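Local coordinates for bifunctional GH43-CE protein (Bacteroides eggerthii, PDB 6MLY) that probably hydrolyses xylan-type polysaccharides through a family 43 glycosidase module and carries a carbohydrate esterase module on the same chain, at residues I313-D318 with P329-W334; V55-S60 with K67-A72. All coordinates share one frame; numbering follows the deposited sequence.

Overall arrangement
The two contacts belong to neighbouring modules and meet at their boundary. Interaction 2 is a beta hairpin at one side of a four-stranded antiparallel sheet in the family 43 glycosidase part; interaction 1, later in the chain, packs a loop against a beta turn at the entry to the concanavalin A-like domain. Their centres lie 12 Å apart, and they touch directly: Tyr71 OH of interaction 2 is 2.8 Å from Leu330 O of interaction 1, a probable hydrogen bond, while the Leu330 side chain packs on Leu68. Both contacts sit away from Asp143, a predicted active-site residue of the glycosidase, and from the sodium site in the esterase part; they are structural packing where the glycosidase and concanavalin A-like parts touch.

Interaction 1 of 2, residues I313-D318 with P329-W334; sequences IVASDD and PLVWQW
Asp317 reaches across to Trp332 and Pro329 at one end of this contact, where segment 313-318 runs past the turn of 329-334. Its CB lies in the plane of the indole, at the edge, 3.8 Å from Trp332 NE1. CG stands anti to the backbone N (chi1 -153°), which carries the carboxylate past that edge, Asp317 CG coming 4.1 Å from Pro329 CG. At the tip, OD2 accepts a hydrogen bond of 3.0 Å from Trp332 NE1 through its anti lone pair; the bond is somewhat bent (147°), with OD2 tilted out of the indole plane. The same oxygen rests 3.3 Å from Pro329 CD, while OD1 is engaged by a salt bridge to Arg321 and by a hydrogen bond from Phe319 N, so the two oxygens serve different partners. The turn receiving this carboxylate is a type I beta turn, Pro329 to Trp332, leading into strand 333-335 of the concanavalin A-like domain; its Trp332 N to Pro329 O bond measures 2.9 Å. Toward Ile313, Val331 faces the loop backbone: CG1 lies 3.7 Å from Ile313 O and 4.0 Å from Ala315 CB. Outside the two segments, Phe508 of strand 502-511 meets the Trp332 ring edge-to-face.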
ATOM      1  N   ILE A 313       3.536 -19.197   7.256  1.00 66.82           N
ATOM      2  CA  ILE A 313       3.491 -18.738   5.855  1.00 66.12           C
ATOM      3  C   ILE A 313       4.445 -17.551   5.652  1.00 65.97           C
ATOM      4  O   ILE A 313       4.974 -17.357   4.552  1.00 65.86           O
ATOM      5  CB  ILE A 313       2.050 -18.357   5.459  1.00 67.51           C
ATOM      6  CG1 ILE A 313       1.010 -19.350   5.990  1.00 68.38           C
ATOM      7  CG2 ILE A 313       1.939 -18.167   3.953  1.00 67.72           C
ATOM      8  CD1 ILE A 313       1.087 -20.718   5.374  1.00 68.76           C
ATOM      9  N   VAL A 314       4.605 -16.731   6.699  1.00 65.20           N
ATOM     10  CA  VAL A 314       5.556 -15.595   6.741  1.00 64.72           C
ATOM     11  C   VAL A 314       6.224 -15.589   8.118  1.00 64.67           C
ATOM     12  O   VAL A 314       5.552 -15.781   9.125  1.00 65.41           O
ATOM     13  CB  VAL A 314       4.865 -14.246   6.468  1.00 64.79           C
ATOM     14  CG1 VAL A 314       4.373 -14.134   5.036  1.00 64.80           C
ATOM     15  CG2 VAL A 314       3.727 -13.979   7.439  1.00 65.17           C
ATOM     16  N   ALA A 315       7.542 -15.377   8.147  1.00 63.91           N
ATOM     17  CA  ALA A 315       8.288 -15.316   9.399  1.00 63.64           C
ATOM     18  C   ALA A 315       9.386 -14.249   9.311  1.00 63.35           C
ATOM     19  O   ALA A 315       9.867 -13.939   8.217  1.00 63.10           O
ATOM     20  CB  ALA A 315       8.857 -16.674   9.714  1.00 63.59           C
ATOM     21  N   SER A 316       9.756 -13.687  10.472  1.00 63.60           N
ATOM     22  CA  SER A 316      10.926 -12.808  10.612  1.00 63.42           C
ATOM     23  C   SER A 316      12.197 -13.643  10.426  1.00 63.37           C
ATOM     24  O   SER A 316      12.157 -14.860  10.623  1.00 63.41           O
ATOM     25  CB  SER A 316      10.938 -12.114  11.956  1.00 63.68           C
ATOM     26  OG  SER A 316       9.770 -11.329  12.141  1.00 63.70           O
ATOM     27  N   ASP A 317      13.304 -12.988  10.051  1.00 63.35           N
ATOM     28  CA  ASP A 317      14.597 -13.651   9.881  1.00 63.41           C
ATOM     29  C   ASP A 317      15.711 -12.733  10.388  1.00 64.12           C
ATOM     30  O   ASP A 317      15.911 -11.650   9.853  1.00 64.60           O
ATOM     31  CB  ASP A 317      14.855 -14.033   8.419  1.00 63.00           C
ATOM     32  CG  ASP A 317      15.782 -15.228   8.229  1.00 63.30           C
ATOM     33  OD1 ASP A 317      16.437 -15.643   9.212  1.00 63.54           O
ATOM     34  OD2 ASP A 317      15.839 -15.745   7.096  1.00 63.24           O
ATOM     35  N   ASP A 318      16.438 -13.201  11.407  1.00 65.42           N
ATOM     36  CA  ASP A 318      17.560 -12.472  11.998  1.00 66.95           C
ATOM     37  C   ASP A 318      18.829 -12.697  11.161  1.00 67.25           C
ATOM     38  O   ASP A 318      19.876 -12.099  11.444  1.00 68.62           O
ATOM     39  CB  ASP A 318      17.764 -12.871  13.466  1.00 68.34           C
ATOM     40  CG  ASP A 318      18.120 -14.333  13.699  1.00 68.91           C
ATOM     41  OD1 ASP A 318      18.057 -15.119  12.736  1.00 69.83           O
ATOM     42  OD2 ASP A 318      18.458 -14.677  14.849  1.00 70.54           O
ATOM     43  N   PRO A 329      14.834 -19.888   5.210  1.00 63.55           N
ATOM     44  CA  PRO A 329      13.534 -20.439   5.593  1.00 63.52           C
ATOM     45  C   PRO A 329      12.563 -20.550   4.408  1.00 62.86           C
ATOM     46  O   PRO A 329      12.612 -19.747   3.476  1.00 63.28           O
ATOM     47  CB  PRO A 329      13.030 -19.412   6.622  1.00 63.62           C
ATOM     48  CG  PRO A 329      14.289 -18.900   7.289  1.00 63.91           C
ATOM     49  CD  PRO A 329      15.350 -18.930   6.205  1.00 63.98           C
ATOM     50  N   LEU A 330      11.666 -21.532   4.468  1.00 62.88           N
ATOM     51  CA  LEU A 330      10.791 -21.842   3.336  1.00 62.53           C
ATOM     52  C   LEU A 330       9.919 -20.625   2.992  1.00 62.66           C
ATOM     53  O   LEU A 330       9.521 -20.451   1.836  1.00 62.61           O
ATOM     54  CB  LEU A 330       9.942 -23.070   3.684  1.00 62.55           C
ATOM     55  CG  LEU A 330      10.730 -24.364   3.880  1.00 62.40           C
ATOM     56  CD1 LEU A 330       9.953 -25.343   4.744  1.00 62.67           C
ATOM     57  CD2 LEU A 330      11.094 -24.992   2.541  1.00 62.31           C
ATOM     58  N   VAL A 331       9.647 -19.783   3.998  1.00 62.70           N
ATOM     59  CA  VAL A 331       8.824 -18.569   3.838  1.00 62.65           C
ATOM     60  C   VAL A 331       9.392 -17.685   2.717  1.00 62.84           C
ATOM     61  O   VAL A 331       8.644 -16.894   2.123  1.00 63.86           O
ATOM     62  CB  VAL A 331       8.700 -17.775   5.153  1.00 62.76           C
ATOM     63  CG1 VAL A 331       7.991 -18.565   6.244  1.00 62.96           C
ATOM     64  CG2 VAL A 331      10.050 -17.276   5.642  1.00 62.42           C
ATOM     65  N   TRP A 332      10.698 -17.825   2.442  1.00 62.60           N
ATOM     66  CA  TRP A 332      11.403 -17.060   1.412  1.00 62.60           C
ATOM     67  C   TRP A 332      11.239 -17.716   0.037  1.00 62.65           C
ATOM     68  O   TRP A 332      11.369 -18.939  -0.097  1.00 63.04           O
ATOM     69  CB  TRP A 332      12.889 -16.920   1.759  1.00 62.80           C
ATOM     70  CG  TRP A 332      13.186 -16.025   2.925  1.00 62.81           C
ATOM     71  CD1 TRP A 332      13.709 -16.398   4.128  1.00 63.02           C
ATOM     72  CD2 TRP A 332      13.011 -14.601   2.992  1.00 62.85           C
ATOM     73  NE1 TRP A 332      13.868 -15.310   4.938  1.00 63.04           N
ATOM     74  CE2 TRP A 332      13.450 -14.192   4.269  1.00 62.97           C
ATOM     75  CE3 TRP A 332      12.524 -13.632   2.107  1.00 63.08           C
ATOM     76  CZ2 TRP A 332      13.416 -12.859   4.677  1.00 63.00           C
ATOM     77  CZ3 TRP A 332      12.495 -12.311   2.508  1.00 63.06           C
ATOM     78  CH2 TRP A 332      12.931 -11.935   3.779  1.00 62.79           C
ATOM     79  N   GLN A 333      10.960 -16.875  -0.969  1.00 62.90           N
ATOM     80  CA  GLN A 333      11.014 -17.230  -2.391  1.00 62.99           C
ATOM     81  C   GLN A 333      11.550 -16.014  -3.164  1.00 63.22           C
ATOM     82  O   GLN A 333      11.102 -14.891  -2.940  1.00 63.45           O
ATOM     83  CB  GLN A 333       9.637 -17.639  -2.939  1.00 63.47           C
ATOM     84  CG  GLN A 333       8.786 -18.500  -2.006  1.00 63.20           C
ATOM     85  CD  GLN A 333       7.482 -18.934  -2.639  1.00 63.94           C
ATOM     86  OE1 GLN A 333       7.307 -18.852  -3.850  1.00 64.84           O
ATOM     87  NE2 GLN A 333       6.549 -19.411  -1.825  1.00 63.97           N
ATOM     88  N   TRP A 334      12.496 -16.251  -4.082  1.00 63.59           N
ATOM     89  CA  TRP A 334      13.040 -15.218  -4.965  1.00 64.56           C
ATOM     90  C   TRP A 334      12.032 -14.879  -6.068  1.00 65.17           C
ATOM     91  O   TRP A 334      11.130 -15.651  -6.359  1.00 65.03           O
ATOM     92  CB  TRP A 334      14.367 -15.665  -5.589  1.00 64.93           C
ATOM     93  CG  TRP A 334      15.415 -16.096  -4.611  1.00 65.34           C
ATOM     94  CD1 TRP A 334      15.641 -17.361  -4.153  1.00 65.32           C
ATOM     95  CD2 TRP A 334      16.414 -15.266  -3.995  1.00 65.30           C
ATOM     96  NE1 TRP A 334      16.700 -17.372  -3.286  1.00 65.13           N
ATOM     97  CE2 TRP A 334      17.195 -16.103  -3.170  1.00 65.36           C
ATOM     98  CE3 TRP A 334      16.726 -13.905  -4.058  1.00 65.60           C
ATOM     99  CZ2 TRP A 334      18.259 -15.621  -2.414  1.00 65.48           C
ATOM    100  CZ3 TRP A 334      17.780 -13.430  -3.311  1.00 65.80           C
ATOM    101  CH2 TRP A 334      18.534 -14.277  -2.499  1.00 65.77           C
TER

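Interaction 2 of 2, residues V55-S60 with K67-A72; sequences VPIMKS and KLVNYA
A beta hairpin of the family 43 glycosidase part is formed here, strands 56-60 and 66-71 pairing antiparallel with a beta bulge that puts Val69 as the extra residue opposite the Ile57-Met58 step. The N-to-C directions of the segments 56-60 and 67-71 differ by 133°, well short of the 180° of a flat antiparallel pair. Backbone bonds flank the bulge: Ile57 N gives to Asn70 O (2.8 Å), Val69 N to Ile57 O, and Lys59 and Lys67 exchange a pair. At the corner, Ala72 N reaches Val55 O, while the Val55 and Ala72 CB atoms pack together.

Pro56, Met58, Leu68 and Tyr71 share one face of the sheet. Leu68 CD2 sits in a notch between Pro56 CB (3.6 Å) and Met58 CG (3.7 Å), and the Met58 and Leu68 side chains run alongside each other in one direction. The Tyr71 ring is met obliquely by the proline, its CE2 3.3 Å from Pro56 CB; Tyr71 CG is anti to its carbonyl carbon (chi1 -74°), which turns the ring toward Pro56, and its hydroxyl bonds to Leu330 O in the adjoining domain. A leucine in place of Tyr71 would probably leave Leu330 O without this partner and Pro56 CB less closely packed.

On the other face, Ile57 bends CD1 towards strand 66-71, 3.4 Å from Asn70 O, while Lys59 stretches to a salt bridge with Glu128. Val69, the bulge residue, crosses the Lys59 side chain at about a right angle, its CG1 3.5 Å from Lys59 CB.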
ATOM      1  N   VAL A  55       6.015 -24.349  -6.543  1.00 64.57           N
ATOM      2  CA  VAL A  55       4.997 -25.290  -6.026  1.00 65.26           C
ATOM      3  C   VAL A  55       5.250 -25.540  -4.539  1.00 64.41           C
ATOM      4  O   VAL A  55       5.801 -26.571  -4.164  1.00 64.20           O
ATOM      5  CB  VAL A  55       4.949 -26.611  -6.823  1.00 65.47           C
ATOM      6  CG1 VAL A  55       3.698 -27.416  -6.493  1.00 65.99           C
ATOM      7  CG2 VAL A  55       5.048 -26.389  -8.325  1.00 66.33           C
ATOM      8  N   PRO A  56       4.873 -24.596  -3.646  1.00 64.72           N
ATOM      9  CA  PRO A  56       5.009 -24.808  -2.205  1.00 63.90           C
ATOM     10  C   PRO A  56       3.994 -25.817  -1.650  1.00 64.15           C
ATOM     11  O   PRO A  56       2.805 -25.723  -1.949  1.00 64.54           O
ATOM     12  CB  PRO A  56       4.754 -23.420  -1.597  1.00 63.86           C
ATOM     13  CG  PRO A  56       3.927 -22.691  -2.633  1.00 64.66           C
ATOM     14  CD  PRO A  56       4.337 -23.264  -3.973  1.00 64.94           C
ATOM     15  N   ILE A  57       4.489 -26.758  -0.838  1.00 63.83           N
ATOM     16  CA  ILE A  57       3.652 -27.709  -0.115  1.00 64.15           C
ATOM     17  C   ILE A  57       3.502 -27.198   1.320  1.00 64.38           C
ATOM     18  O   ILE A  57       4.485 -26.799   1.933  1.00 63.75           O
ATOM     19  CB  ILE A  57       4.240 -29.136  -0.150  1.00 64.04           C
ATOM     20  CG1 ILE A  57       4.562 -29.598  -1.575  1.00 64.31           C
ATOM     21  CG2 ILE A  57       3.320 -30.121   0.563  1.00 64.52           C
ATOM     22  CD1 ILE A  57       6.037 -29.654  -1.888  1.00 63.71           C
ATOM     23  N   MET A  58       2.265 -27.233   1.826  1.00 65.35           N
ATOM     24  CA  MET A  58       1.915 -26.783   3.167  1.00 65.67           C
ATOM     25  C   MET A  58       1.296 -27.944   3.950  1.00 65.95           C
ATOM     26  O   MET A  58       0.499 -28.692   3.408  1.00 66.25           O
ATOM     27  CB  MET A  58       0.898 -25.641   3.111  1.00 66.83           C
ATOM     28  CG  MET A  58       1.434 -24.383   2.470  1.00 66.90           C
ATOM     29  SD  MET A  58       0.322 -22.977   2.698  1.00 68.63           S
ATOM     30  CE  MET A  58       1.090 -21.793   1.595  1.00 68.19           C
ATOM     31  N   LYS A  59       1.653 -28.042   5.233  1.00 65.84           N
ATOM     32  CA  LYS A  59       1.147 -29.064   6.143  1.00 66.94           C
ATOM     33  C   LYS A  59       0.200 -28.408   7.154  1.00 68.30           C
ATOM     34  O   LYS A  59       0.404 -27.260   7.535  1.00 68.60           O
ATOM     35  CB  LYS A  59       2.326 -29.751   6.842  1.00 66.61           C
ATOM     36  CG  LYS A  59       1.975 -30.642   8.027  1.00 67.31           C
ATOM     37  CD  LYS A  59       3.193 -31.168   8.760  1.00 67.25           C
ATOM     38  CE  LYS A  59       2.857 -32.254   9.762  1.00 68.24           C
ATOM     39  NZ  LYS A  59       3.934 -33.270   9.858  1.00 67.89           N
ATOM     40  N   SER A  60      -0.826 -29.155   7.580  1.00 69.96           N
ATOM     41  CA  SER A  60      -1.702 -28.766   8.694  1.00 71.26           C
ATOM     42  C   SER A  60      -2.179 -30.019   9.436  1.00 71.99           C
ATOM     43  O   SER A  60      -2.067 -31.119   8.925  1.00 72.33           O
ATOM     44  CB  SER A  60      -2.869 -27.934   8.223  1.00 72.71           C
ATOM     45  OG  SER A  60      -3.621 -27.435   9.324  1.00 73.98           O
ATOM     46  N   LYS A  67       1.519 -24.524   7.664  1.00 68.39           N
ATOM     47  CA  LYS A  67       2.928 -24.143   7.599  1.00 67.56           C
ATOM     48  C   LYS A  67       3.578 -24.779   6.365  1.00 67.03           C
ATOM     49  O   LYS A  67       3.199 -25.873   5.950  1.00 67.74           O
ATOM     50  CB  LYS A  67       3.665 -24.509   8.894  1.00 68.14           C
ATOM     51  CG  LYS A  67       4.088 -25.961   9.047  1.00 68.63           C
ATOM     52  CD  LYS A  67       5.008 -26.192  10.223  1.00 69.57           C
ATOM     53  CE  LYS A  67       5.489 -27.625  10.300  1.00 70.56           C
ATOM     54  NZ  LYS A  67       6.631 -27.772  11.234  1.00 71.57           N
ATOM     55  N   LEU A  68       4.559 -24.071   5.798  1.00 65.90           N
ATOM     56  CA  LEU A  68       5.342 -24.531   4.655  1.00 64.93           C
ATOM     57  C   LEU A  68       6.352 -25.584   5.124  1.00 64.18           C
ATOM     58  O   LEU A  68       7.026 -25.396   6.147  1.00 64.78           O
ATOM     59  CB  LEU A  68       6.052 -23.333   4.016  1.00 64.61           C
ATOM     60  CG  LEU A  68       5.137 -22.345   3.295  1.00 64.99           C
ATOM     61  CD1 LEU A  68       5.769 -20.957   3.220  1.00 64.83           C
ATOM     62  CD2 LEU A  68       4.785 -22.857   1.908  1.00 65.32           C
ATOM     63  N   VAL A  69       6.460 -26.680   4.362  1.00 63.47           N
ATOM     64  CA  VAL A  69       7.325 -27.801   4.729  1.00 63.38           C
ATOM     65  C   VAL A  69       8.334 -28.112   3.614  1.00 62.71           C
ATOM     66  O   VAL A  69       9.439 -28.579   3.917  1.00 62.71           O
ATOM     67  CB  VAL A  69       6.491 -29.037   5.110  1.00 63.63           C
ATOM     68  CG1 VAL A  69       5.676 -28.773   6.367  1.00 64.23           C
ATOM     69  CG2 VAL A  69       5.589 -29.510   3.976  1.00 64.04           C
ATOM     70  N   ASN A  70       7.968 -27.860   2.349  1.00 62.41           N
ATOM     71  CA  ASN A  70       8.803 -28.239   1.205  1.00 61.76           C
ATOM     72  C   ASN A  70       8.311 -27.520  -0.059  1.00 61.69           C
ATOM     73  O   ASN A  70       7.188 -26.993  -0.097  1.00 61.80           O
ATOM     74  CB  ASN A  70       8.808 -29.765   1.022  1.00 61.99           C
ATOM     75  CG  ASN A  70       9.968 -30.309   0.207  1.00 61.82           C
ATOM     76  OD1 ASN A  70      10.761 -29.559  -0.359  1.00 61.86           O
ATOM     77  ND2 ASN A  70      10.072 -31.626   0.146  1.00 62.15           N
ATOM     78  N   TYR A  71       9.186 -27.505  -1.077  1.00 61.15           N
ATOM     79  CA  TYR A  71       8.882 -27.071  -2.435  1.00 61.42           C
ATOM     80  C   TYR A  71       9.193 -28.212  -3.415  1.00 61.46           C
ATOM     81  O   TYR A  71      10.070 -29.040  -3.157  1.00 61.13           O
ATOM     82  CB  TYR A  71       9.688 -25.820  -2.788  1.00 61.01           C
ATOM     83  CG  TYR A  71       9.207 -24.554  -2.126  1.00 60.98           C
ATOM     84  CD1 TYR A  71       9.600 -24.218  -0.841  1.00 60.86           C
ATOM     85  CD2 TYR A  71       8.356 -23.685  -2.787  1.00 61.46           C
ATOM     86  CE1 TYR A  71       9.156 -23.056  -0.229  1.00 60.89           C
ATOM     87  CE2 TYR A  71       7.913 -22.513  -2.195  1.00 61.43           C
ATOM     88  CZ  TYR A  71       8.313 -22.194  -0.910  1.00 61.19           C
ATOM     89  OH  TYR A  71       7.866 -21.041  -0.327  1.00 61.30           O
ATOM     90  N   ALA A  72       8.483 -28.224  -4.550  1.00 61.88           N
ATOM     91  CA  ALA A  72       8.589 -29.279  -5.557  1.00 62.57           C
ATOM     92  C   ALA A  72       9.890 -29.145  -6.361  1.00 63.18           C
ATOM     93  O   ALA A  72      10.500 -30.164  -6.719  1.00 64.19           O
ATOM     94  CB  ALA A  72       7.390 -29.251  -6.470  1.00 63.56           C
TER